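PDB 5U22: N2152 from Neocallimastix frontalis, which probably hydrolyses arabinose-containing glycosides, as a family 39 glycoside hydrolase of an anaerobic rumen fungus with activity on several rare arabinosyl substrates. Local coordinates for residues A[45-49]-A[81-87]; A[98-104]-A[138-144]; A[179-185]-A[207-213]. One frame throughout, in Å; residues are numbered along the deposited sequence.

Contact 1: residues A[45-49]-A[81-87]; sequences YGLIE and IGDVIKV
The carboxylate of Glu-49 grips two successive backbone N-H groups of the 81-87 segment. Glu-49 OE1 takes Gly-82 N at 2.8 Å, on its syn side and 24° out of the carboxylate plane. Glu-49 OE2 takes Asp-83 N at 3.0 Å, from above that plane. A bend at chi2 (91°) turns the carboxylate toward the backbone of Gly-82 and Asp-83. An alanine in place of Glu-49 would remove both acceptors and would probably leave the N-H groups of Gly-82 and Asp-83 without these mates. At the N-cap, Asp-83 OD1 accepts from Lys-86 N at 2.9 Å.

Tyr-45 brings the edge of its ring to a carbonyl, with CE2 3.3 Å from Ile-81 O, while its hydroxyl bonds to Asp-105. Gly-82 has phi 110°; a CB there would press on the Tyr-45 ring and jam against Ile-81 O.

In the apolar group, Ile-48 CG2 sits 3.7 Å from Ile-81 CG1, and Tyr-45 CE2 4.0 Å from Ile-81 CD1. Leu-47 CD2 meets Val-87 CG1 at 4.0 Å, the two running in opposite directions.

The arrangement is a capped helix start, with the loop after strand 31-35 laid against the first turn of helix 84-91 in the TIM barrel.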
loop_
_atom_site.group_PDB
_atom_site.type_symbol
_atom_site.label_atom_id
_atom_site.label_comp_id
_atom_site.label_asym_id
_atom_site.label_seq_id
_atom_site.Cartn_x
_atom_site.Cartn_y
_atom_site.Cartn_z
ATOM N N TYR A 45 -2.526 -3.068 10.856
ATOM C CA TYR A 45 -2.288 -2.756 12.275
ATOM C C TYR A 45 -1.302 -1.601 12.437
ATOM O O TYR A 45 -0.579 -1.515 13.437
ATOM C CB TYR A 45 -1.772 -3.966 13.061
ATOM C CG TYR A 45 -2.800 -5.010 13.452
ATOM C CD1 TYR A 45 -3.271 -5.936 12.525
ATOM C CD2 TYR A 45 -3.255 -5.104 14.776
ATOM C CE1 TYR A 45 -4.175 -6.920 12.892
ATOM C CE2 TYR A 45 -4.178 -6.088 15.151
ATOM C CZ TYR A 45 -4.621 -6.994 14.207
ATOM O OH TYR A 45 -5.528 -7.969 14.567
ATOM N N GLY A 46 -1.228 -0.724 11.430
ATOM C CA GLY A 46 -0.283 0.372 11.502
ATOM C C GLY A 46 -0.738 1.483 12.407
ATOM O O GLY A 46 0.093 2.239 12.914
ATOM N N LEU A 47 -2.045 1.584 12.621
ATOM C CA LEU A 47 -2.644 2.557 13.521
ATOM C C LEU A 47 -3.555 1.794 14.463
ATOM O O LEU A 47 -4.396 1.019 14.003
ATOM C CB LEU A 47 -3.439 3.609 12.742
ATOM C CG LEU A 47 -4.216 4.648 13.549
ATOM C CD1 LEU A 47 -3.278 5.444 14.442
ATOM C CD2 LEU A 47 -4.988 5.577 12.606
ATOM N N ILE A 48 -3.384 1.989 15.769
ATOM C CA ILE A 48 -4.263 1.324 16.732
ATOM C C ILE A 48 -4.865 2.356 17.678
ATOM O O ILE A 48 -4.815 3.564 17.405
ATOM C CB ILE A 48 -3.523 0.211 17.494
ATOM C CG1 ILE A 48 -2.319 0.773 18.261
ATOM C CG2 ILE A 48 -3.066 -0.880 16.506
ATOM C CD1 ILE A 48 -1.570 -0.310 19.019
ATOM N N GLU A 49 -5.449 1.888 18.788
ATOM C CA GLU A 49 -6.289 2.766 19.603
ATOM C C GLU A 49 -5.507 3.960 20.128
ATOM O O GLU A 49 -6.015 5.087 20.132
ATOM C CB GLU A 49 -6.916 1.989 20.765
ATOM C CG GLU A 49 -8.059 1.048 20.369
ATOM C CD GLU A 49 -7.571 -0.353 20.041
ATOM O OE1 GLU A 49 -6.368 -0.508 19.732
ATOM O OE2 GLU A 49 -8.394 -1.302 20.104
ATOM N N ILE A 81 -5.152 -5.591 20.339
ATOM C CA ILE A 81 -5.250 -4.194 19.919
ATOM C C ILE A 81 -5.811 -4.090 18.506
ATOM O O ILE A 81 -5.849 -5.063 17.749
ATOM C CB ILE A 81 -3.879 -3.469 19.975
ATOM C CG1 ILE A 81 -2.976 -3.841 18.790
ATOM C CG2 ILE A 81 -3.179 -3.676 21.317
ATOM C CD1 ILE A 81 -2.552 -5.304 18.687
ATOM N N GLY A 82 -6.242 -2.876 18.156
ATOM C CA GLY A 82 -6.480 -2.487 16.781
ATOM C C GLY A 82 -7.920 -2.292 16.367
ATOM O O GLY A 82 -8.185 -2.223 15.161
ATOM N N ASP A 83 -8.852 -2.188 17.314
ATOM C CA ASP A 83 -10.276 -2.160 16.993
ATOM C C ASP A 83 -10.567 -1.181 15.863
ATOM O O ASP A 83 -10.240 0.004 15.956
ATOM C CB ASP A 83 -11.077 -1.789 18.238
ATOM C CG ASP A 83 -12.569 -1.727 17.973
ATOM O OD1 ASP A 83 -13.049 -0.653 17.557
ATOM O OD2 ASP A 83 -13.258 -2.744 18.197
ATOM N N VAL A 84 -11.185 -1.685 14.791
ATOM C CA VAL A 84 -11.325 -0.883 13.579
ATOM C C VAL A 84 -12.278 0.283 13.789
ATOM O O VAL A 84 -12.123 1.329 13.153
ATOM C CB VAL A 84 -11.773 -1.762 12.399
ATOM C CG1 VAL A 84 -13.226 -2.256 12.599
ATOM C CG2 VAL A 84 -11.602 -1.006 11.059
ATOM N N ILE A 85 -13.270 0.146 14.673
ATOM C CA ILE A 85 -14.165 1.278 14.896
ATOM C C ILE A 85 -13.424 2.409 15.600
ATOM O O ILE A 85 -13.582 3.585 15.245
ATOM C CB ILE A 85 -15.424 0.837 15.667
ATOM C CG1 ILE A 85 -16.282 -0.058 14.765
ATOM C CG2 ILE A 85 -16.218 2.063 16.110
ATOM C CD1 ILE A 85 -17.548 -0.572 15.409
ATOM N N LYS A 86 -12.594 2.072 16.594
ATOM C CA LYS A 86 -11.747 3.076 17.229
ATOM C C LYS A 86 -10.735 3.650 16.246
ATOM O O LYS A 86 -10.433 4.848 16.287
ATOM C CB LYS A 86 -11.020 2.487 18.442
ATOM C CG LYS A 86 -11.922 2.017 19.592
ATOM C CD LYS A 86 -13.158 2.912 19.774
ATOM C CE LYS A 86 -12.840 4.255 20.422
ATOM N NZ LYS A 86 -13.679 5.360 19.852
ATOM N N VAL A 87 -10.188 2.814 15.361
ATOM C CA VAL A 87 -9.200 3.313 14.406
ATOM C C VAL A 87 -9.864 4.247 13.403
ATOM O O VAL A 87 -9.331 5.322 13.080
ATOM C CB VAL A 87 -8.493 2.135 13.711
ATOM C CG1 VAL A 87 -7.636 2.627 12.547
ATOM C CG2 VAL A 87 -7.640 1.376 14.714
#

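Contact 2: residues A[98-104]-A[138-144]; sequences RVTIELA and NFYGNEI
Ile-101 overlaps the ring of Phe-139 obliquely, its CD1 3.6 Å from Phe-139 CD1. With CG1 turned anti to the carbonyl carbon (chi1 -61°), the Ile-101 chain reaches back to that ring. Val-99 lies alongside Phe-139 and points the same way. These three share one face of the sheet.

Thr-100, Glu-102 and Glu-143 point to the other face. Thr-100 CG2 lies 3.4 Å from Glu-143 OE1. Glu-102 and Glu-143 run side by side. Arg-68 makes a salt bridge to Glu-143 OE1, and OE2 bonds to Ser-184 and Asn-245.

The strands are parallel, 16° apart. Val-99 pairs with Phe-139 but Ile-101 with Asn-142. The extra residue makes a beta bulge at Tyr-140 and Gly-141, which sets the Tyr-140 ring beside Thr-100, CD2 3.2 Å from Thr-100 OG1. Arg-98 NH2 lies 3.8 Å from Tyr-140 CE1, guanidinium and ring planes 75° apart. Arg-98 NH1 bonds to Gly-96 and Asn-65, the Tyr-140 hydroxyl to Asp-274.

Tyr-140 N donates to Val-99 O at 2.9 Å, from well above the carbonyl plane. Ile-101 N meets Gly-141 O nearly head-on at 3.1 Å. Glu-143 N donates to Ile-101 O at 2.8 Å. Leu-103 N bonds to Glu-143 O, which a water links to Ala-104 N.

Helix 117-134 joins the strands and packs on Ile-101. Helix 84-91 covers Val-99 and Phe-139, and strand 66-70 pairs with strand 98-102.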
loop_
_atom_site.group_PDB
_atom_site.type_symbol
_atom_site.label_atom_id
_atom_site.label_comp_id
_atom_site.label_asym_id
_atom_site.label_seq_id
_atom_site.Cartn_x
_atom_site.Cartn_y
_atom_site.Cartn_z
ATOM N N ARG A 98 -9.307 6.076 4.802
ATOM C CA ARG A 98 -10.261 5.009 5.098
ATOM C C ARG A 98 -9.537 3.848 5.757
ATOM O O ARG A 98 -8.309 3.816 5.831
ATOM C CB ARG A 98 -10.983 4.485 3.842
ATOM C CG ARG A 98 -12.133 5.355 3.385
ATOM C CD ARG A 98 -11.703 6.246 2.264
ATOM N NE ARG A 98 -11.394 5.500 1.051
ATOM C CZ ARG A 98 -10.246 5.597 0.387
ATOM N NH1 ARG A 98 -9.282 6.412 0.825
ATOM N NH2 ARG A 98 -10.065 4.894 -0.726
ATOM N N VAL A 99 -10.301 2.873 6.235
ATOM C CA VAL A 99 -9.695 1.723 6.898
ATOM C C VAL A 99 -10.461 0.455 6.535
ATOM O O VAL A 99 -11.699 0.431 6.549
ATOM C CB VAL A 99 -9.611 1.918 8.426
ATOM C CG1 VAL A 99 -10.994 2.197 9.043
ATOM C CG2 VAL A 99 -8.944 0.717 9.063
ATOM N N THR A 100 -9.715 -0.591 6.195
ATOM C CA THR A 100 -10.272 -1.890 5.837
ATOM C C THR A 100 -10.673 -2.645 7.101
ATOM O O THR A 100 -9.903 -2.706 8.064
ATOM C CB THR A 100 -9.227 -2.700 5.066
ATOM O OG1 THR A 100 -8.845 -1.997 3.873
ATOM C CG2 THR A 100 -9.748 -4.091 4.708
ATOM N N ILE A 101 -11.867 -3.241 7.088
ATOM C CA ILE A 101 -12.336 -4.092 8.184
ATOM C C ILE A 101 -11.921 -5.537 7.923
ATOM O O ILE A 101 -12.498 -6.208 7.065
ATOM C CB ILE A 101 -13.855 -4.004 8.339
ATOM C CG1 ILE A 101 -14.265 -2.569 8.657
ATOM C CG2 ILE A 101 -14.322 -4.974 9.423
ATOM C CD1 ILE A 101 -15.740 -2.279 8.439
ATOM N N GLU A 102 -10.981 -6.049 8.714
ATOM C CA GLU A 102 -10.525 -7.443 8.576
ATOM C C GLU A 102 -11.369 -8.325 9.493
ATOM O O GLU A 102 -11.079 -8.487 10.679
ATOM C CB GLU A 102 -9.041 -7.557 8.904
ATOM C CG GLU A 102 -8.434 -8.944 8.587
ATOM C CD GLU A 102 -7.073 -9.161 9.251
ATOM O OE1 GLU A 102 -6.740 -8.404 10.186
ATOM O OE2 GLU A 102 -6.345 -10.090 8.840
ATOM N N LEU A 103 -12.435 -8.906 8.942
ATOM C CA LEU A 103 -13.360 -9.677 9.770
ATOM C C LEU A 103 -12.706 -10.922 10.361
ATOM O O LEU A 103 -13.114 -11.368 11.439
ATOM C CB LEU A 103 -14.591 -10.078 8.949
ATOM C CG LEU A 103 -15.507 -8.944 8.482
ATOM C CD1 LEU A 103 -16.510 -9.441 7.435
ATOM C CD2 LEU A 103 -16.244 -8.365 9.672
ATOM N N ALA A 104 -11.711 -11.503 9.674
ATOM C CA ALA A 104 -11.107 -12.746 10.154
ATOM C C ALA A 104 -10.584 -12.603 11.574
ATOM O O ALA A 104 -10.622 -13.562 12.354
ATOM C CB ALA A 104 -9.967 -13.183 9.227
ATOM N N ASN A 138 -16.167 6.044 6.972
ATOM C CA ASN A 138 -14.832 6.013 6.384
ATOM C C ASN A 138 -14.215 4.620 6.403
ATOM O O ASN A 138 -12.984 4.485 6.431
ATOM C CB ASN A 138 -13.912 7.031 7.064
ATOM C CG ASN A 138 -13.788 6.828 8.563
ATOM O OD1 ASN A 138 -14.606 6.157 9.187
ATOM N ND2 ASN A 138 -12.751 7.423 9.155
ATOM N N PHE A 139 -15.037 3.576 6.384
ATOM C CA PHE A 139 -14.513 2.244 6.159
ATOM C C PHE A 139 -14.352 2.001 4.666
ATOM O O PHE A 139 -15.127 2.500 3.844
ATOM C CB PHE A 139 -15.430 1.184 6.768
ATOM C CG PHE A 139 -15.733 1.416 8.213
ATOM C CD1 PHE A 139 -14.805 1.098 9.191
ATOM C CD2 PHE A 139 -16.954 1.962 8.596
ATOM C CE1 PHE A 139 -15.094 1.302 10.537
ATOM C CE2 PHE A 139 -17.241 2.186 9.928
ATOM C CZ PHE A 139 -16.308 1.852 10.904
ATOM N N TYR A 140 -13.312 1.247 4.327
ATOM C CA TYR A 140 -13.008 0.887 2.950
ATOM C C TYR A 140 -13.872 -0.267 2.467
ATOM O O TYR A 140 -14.231 -0.326 1.283
ATOM C CB TYR A 140 -11.535 0.507 2.870
ATOM C CG TYR A 140 -10.927 0.314 1.500
ATOM C CD1 TYR A 140 -10.941 1.328 0.548
ATOM C CD2 TYR A 140 -10.272 -0.873 1.185
ATOM C CE1 TYR A 140 -10.326 1.146 -0.694
ATOM C CE2 TYR A 140 -9.662 -1.055 -0.040
ATOM C CZ TYR A 140 -9.698 -0.054 -0.975
ATOM O OH TYR A 140 -9.069 -0.257 -2.185
ATOM N N GLY A 141 -14.189 -1.188 3.362
ATOM C CA GLY A 141 -15.028 -2.321 3.022
ATOM C C GLY A 141 -14.931 -3.371 4.103
ATOM O O GLY A 141 -14.128 -3.267 5.036
ATOM N N ASN A 142 -15.794 -4.376 3.976
ATOM C CA ASN A 142 -15.766 -5.569 4.820
ATOM C C ASN A 142 -14.938 -6.651 4.136
ATOM O O ASN A 142 -15.323 -7.154 3.076
ATOM C CB ASN A 142 -17.177 -6.109 5.072
ATOM C CG ASN A 142 -18.045 -5.167 5.882
ATOM O OD1 ASN A 142 -19.219 -4.940 5.557
ATOM N ND2 ASN A 142 -17.483 -4.622 6.937
ATOM N N GLU A 143 -13.829 -7.034 4.755
ATOM C CA GLU A 143 -12.946 -8.061 4.218
ATOM C C GLU A 143 -13.285 -9.385 4.892
ATOM O O GLU A 143 -13.189 -9.503 6.116
ATOM C CB GLU A 143 -11.486 -7.670 4.448
ATOM C CG GLU A 143 -10.476 -8.606 3.815
ATOM C CD GLU A 143 -9.043 -8.227 4.154
ATOM O OE1 GLU A 143 -8.835 -7.375 5.053
ATOM O OE2 GLU A 143 -8.125 -8.786 3.518
ATOM N N ILE A 144 -13.691 -10.375 4.093
ATOM C CA ILE A 144 -14.329 -11.570 4.639
ATOM C C ILE A 144 -13.327 -12.452 5.381
ATOM O O ILE A 144 -13.651 -13.023 6.434
ATOM C CB ILE A 144 -15.062 -12.334 3.514
ATOM C CG1 ILE A 144 -16.358 -11.604 3.156
ATOM C CG2 ILE A 144 -15.349 -13.801 3.918
ATOM C CD1 ILE A 144 -17.186 -12.272 2.051
HETATM O O HOH W 1 -10.729 -10.532 7.107
#

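Contact 3: residues A[179-185]-A[207-213]; sequences KIIGPSF and PDIIAWH
Ile-180 O accepts from two backbone N-H groups of the 207-213 segment. Ile-209 N lies 3.3 Å from Ile-180 O on a fairly straight bond. Asp-208 N is closer, but its bond to Ile-180 O is bent and weak. With CG anti to its carbonyl carbon (chi1 -57°), Asp-208 carries OD2 to Ile-180 N at 2.9 Å, met on the anti side. Its OD1 pairs with Arg-172. Lys-179 crosses Asp-208 at about a right angle, Lys-179 CD 3.6 Å from Asp-208 CB.

Further along, Gly-182 N donates to Ile-209 O almost in line with its C=O. Gly-182 O receives Ala-211 N at 2.8 Å from above the carbonyl plane. A cis peptide precedes Pro-183, whose CD touches Ile-210 CD1 at 3.8 Å. Ile-181 CG2 meets Ala-211 CB at 3.6 Å, and its CG1 lies alongside Ile-209.

His-213 N bonds to Phe-185 O at 2.9 Å. The carbonyl oxygens of Phe-185 and Ser-184 stand over one face of the His-213 ring, whose ND1 bonds to Glu-147. This is a parallel beta-alpha-beta crossover pair. Its C-terminal end probably lines the active-site pocket, as in TIM-barrel glycoside hydrolases; a bound bis-tris lies about 5 Å from the His-213 side chain.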
loop_
_atom_site.group_PDB
_atom_site.type_symbol
_atom_site.label_atom_id
_atom_site.label_comp_id
_atom_site.label_asym_id
_atom_site.label_seq_id
_atom_site.Cartn_x
_atom_site.Cartn_y
_atom_site.Cartn_z
ATOM N N LYS A 179 -18.626 -2.096 0.645
ATOM C CA LYS A 179 -17.829 -2.925 -0.246
ATOM C C LYS A 179 -17.445 -4.230 0.437
ATOM O O LYS A 179 -17.258 -4.286 1.654
ATOM C CB LYS A 179 -16.565 -2.190 -0.669
ATOM C CG LYS A 179 -16.833 -0.847 -1.330
ATOM C CD LYS A 179 -17.198 -1.042 -2.783
ATOM C CE LYS A 179 -17.295 0.288 -3.516
ATOM N NZ LYS A 179 -18.454 1.074 -3.044
ATOM N N ILE A 180 -17.318 -5.283 -0.369
ATOM C CA ILE A 180 -16.834 -6.584 0.088
ATOM C C ILE A 180 -15.471 -6.841 -0.545
ATOM O O ILE A 180 -15.307 -6.710 -1.766
ATOM C CB ILE A 180 -17.830 -7.702 -0.246
ATOM C CG1 ILE A 180 -19.138 -7.478 0.523
ATOM C CG2 ILE A 180 -17.244 -9.056 0.134
ATOM C CD1 ILE A 180 -20.254 -8.478 0.156
ATOM N N ILE A 181 -14.498 -7.224 0.281
ATOM C CA ILE A 181 -13.091 -7.276 -0.101
ATOM C C ILE A 181 -12.582 -8.701 0.045
ATOM O O ILE A 181 -12.802 -9.337 1.079
ATOM C CB ILE A 181 -12.246 -6.335 0.778
ATOM C CG1 ILE A 181 -12.694 -4.886 0.625
ATOM C CG2 ILE A 181 -10.749 -6.476 0.453
ATOM C CD1 ILE A 181 -12.098 -3.977 1.698
ATOM N N GLY A 182 -11.868 -9.187 -0.965
ATOM C CA GLY A 182 -11.194 -10.471 -0.838
ATOM C C GLY A 182 -10.652 -10.935 -2.170
ATOM O O GLY A 182 -10.708 -10.195 -3.148
ATOM N N PRO A 183 -10.150 -12.173 -2.234
ATOM C CA PRO A 183 -10.163 -13.206 -1.194
ATOM C C PRO A 183 -8.971 -13.165 -0.244
ATOM O O PRO A 183 -8.886 -14.039 0.608
ATOM C CB PRO A 183 -10.144 -14.492 -2.011
ATOM C CG PRO A 183 -9.295 -14.140 -3.188
ATOM C CD PRO A 183 -9.558 -12.673 -3.489
ATOM N N SER A 184 -8.068 -12.191 -0.405
ATOM C CA SER A 184 -6.986 -11.929 0.554
ATOM C C SER A 184 -5.934 -13.043 0.588
ATOM O O SER A 184 -5.377 -13.343 1.647
ATOM C CB SER A 184 -7.544 -11.679 1.959
ATOM O OG SER A 184 -8.619 -10.749 1.907
ATOM N N PHE A 185 -5.629 -13.627 -0.571
ATOM C CA PHE A 185 -4.608 -14.666 -0.656
ATOM C C PHE A 185 -3.289 -14.187 -0.062
ATOM O O PHE A 185 -2.902 -13.023 -0.215
ATOM C CB PHE A 185 -4.326 -15.055 -2.107
ATOM C CG PHE A 185 -5.476 -15.675 -2.841
ATOM C CD1 PHE A 185 -6.234 -16.675 -2.282
ATOM C CD2 PHE A 185 -5.748 -15.282 -4.150
ATOM C CE1 PHE A 185 -7.266 -17.258 -2.998
ATOM C CE2 PHE A 185 -6.787 -15.856 -4.868
ATOM C CZ PHE A 185 -7.542 -16.851 -4.290
ATOM N N PRO A 207 -16.025 -10.198 -5.300
ATOM C CA PRO A 207 -15.751 -9.060 -4.420
ATOM C C PRO A 207 -15.893 -7.748 -5.181
ATOM O O PRO A 207 -15.738 -7.689 -6.403
ATOM C CB PRO A 207 -14.302 -9.297 -3.969
ATOM C CG PRO A 207 -13.693 -10.111 -5.053
ATOM C CD PRO A 207 -14.814 -10.968 -5.626
ATOM N N ASP A 208 -16.212 -6.689 -4.443
ATOM C CA ASP A 208 -16.160 -5.360 -5.040
ATOM C C ASP A 208 -14.729 -4.884 -5.215
ATOM O O ASP A 208 -14.431 -4.145 -6.162
ATOM C CB ASP A 208 -16.925 -4.376 -4.176
ATOM C CG ASP A 208 -18.338 -4.802 -3.968
ATOM O OD1 ASP A 208 -19.000 -5.116 -4.983
ATOM O OD2 ASP A 208 -18.766 -4.858 -2.801
ATOM N N ILE A 209 -13.844 -5.281 -4.304
ATOM C CA ILE A 209 -12.433 -4.918 -4.331
ATOM C C ILE A 209 -11.644 -6.216 -4.201
ATOM O O ILE A 209 -11.824 -6.956 -3.223
ATOM C CB ILE A 209 -12.065 -3.943 -3.195
ATOM C CG1 ILE A 209 -13.039 -2.757 -3.152
ATOM C CG2 ILE A 209 -10.629 -3.450 -3.361
ATOM C CD1 ILE A 209 -12.892 -1.870 -1.908
ATOM N N ILE A 210 -10.794 -6.503 -5.191
ATOM C CA ILE A 210 -9.997 -7.726 -5.195
ATOM C C ILE A 210 -8.777 -7.514 -4.311
ATOM O O ILE A 210 -8.156 -6.447 -4.327
ATOM C CB ILE A 210 -9.604 -8.113 -6.634
ATOM C CG1 ILE A 210 -9.119 -9.564 -6.713
ATOM C CG2 ILE A 210 -8.542 -7.163 -7.199
ATOM C CD1 ILE A 210 -10.260 -10.581 -6.583
ATOM N N ALA A 211 -8.431 -8.523 -3.516
ATOM C CA ALA A 211 -7.376 -8.378 -2.528
ATOM C C ALA A 211 -6.454 -9.585 -2.551
ATOM O O ALA A 211 -6.916 -10.730 -2.583
ATOM C CB ALA A 211 -7.962 -8.236 -1.109
ATOM N N TRP A 212 -5.151 -9.319 -2.511
ATOM C CA TRP A 212 -4.171 -10.340 -2.169
ATOM C C TRP A 212 -2.957 -9.648 -1.572
ATOM O O TRP A 212 -2.888 -8.416 -1.514
ATOM C CB TRP A 212 -3.781 -11.198 -3.377
ATOM C CG TRP A 212 -3.006 -10.539 -4.485
ATOM C CD1 TRP A 212 -1.636 -10.446 -4.597
ATOM C CD2 TRP A 212 -3.547 -9.943 -5.674
ATOM N NE1 TRP A 212 -1.308 -9.809 -5.777
ATOM C CE2 TRP A 212 -2.457 -9.494 -6.455
ATOM C CE3 TRP A 212 -4.852 -9.740 -6.150
ATOM C CZ2 TRP A 212 -2.630 -8.842 -7.688
ATOM C CZ3 TRP A 212 -5.026 -9.110 -7.378
ATOM C CH2 TRP A 212 -3.916 -8.667 -8.136
ATOM N N HIS A 213 -1.995 -10.455 -1.137
ATOM C CA HIS A 213 -0.808 -9.967 -0.453
ATOM C C HIS A 213 0.419 -10.145 -1.334
ATOM O O HIS A 213 0.491 -11.069 -2.147
ATOM C CB HIS A 213 -0.625 -10.699 0.867
ATOM C CG HIS A 213 -1.766 -10.495 1.810
ATOM N ND1 HIS A 213 -1.956 -11.266 2.937
ATOM C CD2 HIS A 213 -2.785 -9.601 1.785
ATOM C CE1 HIS A 213 -3.043 -10.853 3.564
ATOM N NE2 HIS A 213 -3.569 -9.849 2.882
#

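Overall arrangement
From the N terminus the chain first closes contact 1, which returns helix 84-91 to the loop after strand 31-35 and encloses strand 66-70. Contact 2 follows through helix 117-134, then contact 3 through helix 190-202. The three loops lie in series; none nests or crosses. Contacts 1 and 2 touch, with Val-84 of the helix packing on Val-99 and Ile-101 of the next strand. Contacts 2 and 3 meet because strands 139-143 and 180-185 are neighbours in the parallel sheet. Contacts 1 and 3 stay apart, nearest atoms about 10 Å away. Together they tie the loop after strand 31-35, helix 84-91 and four strands that are neighbours in the sheet.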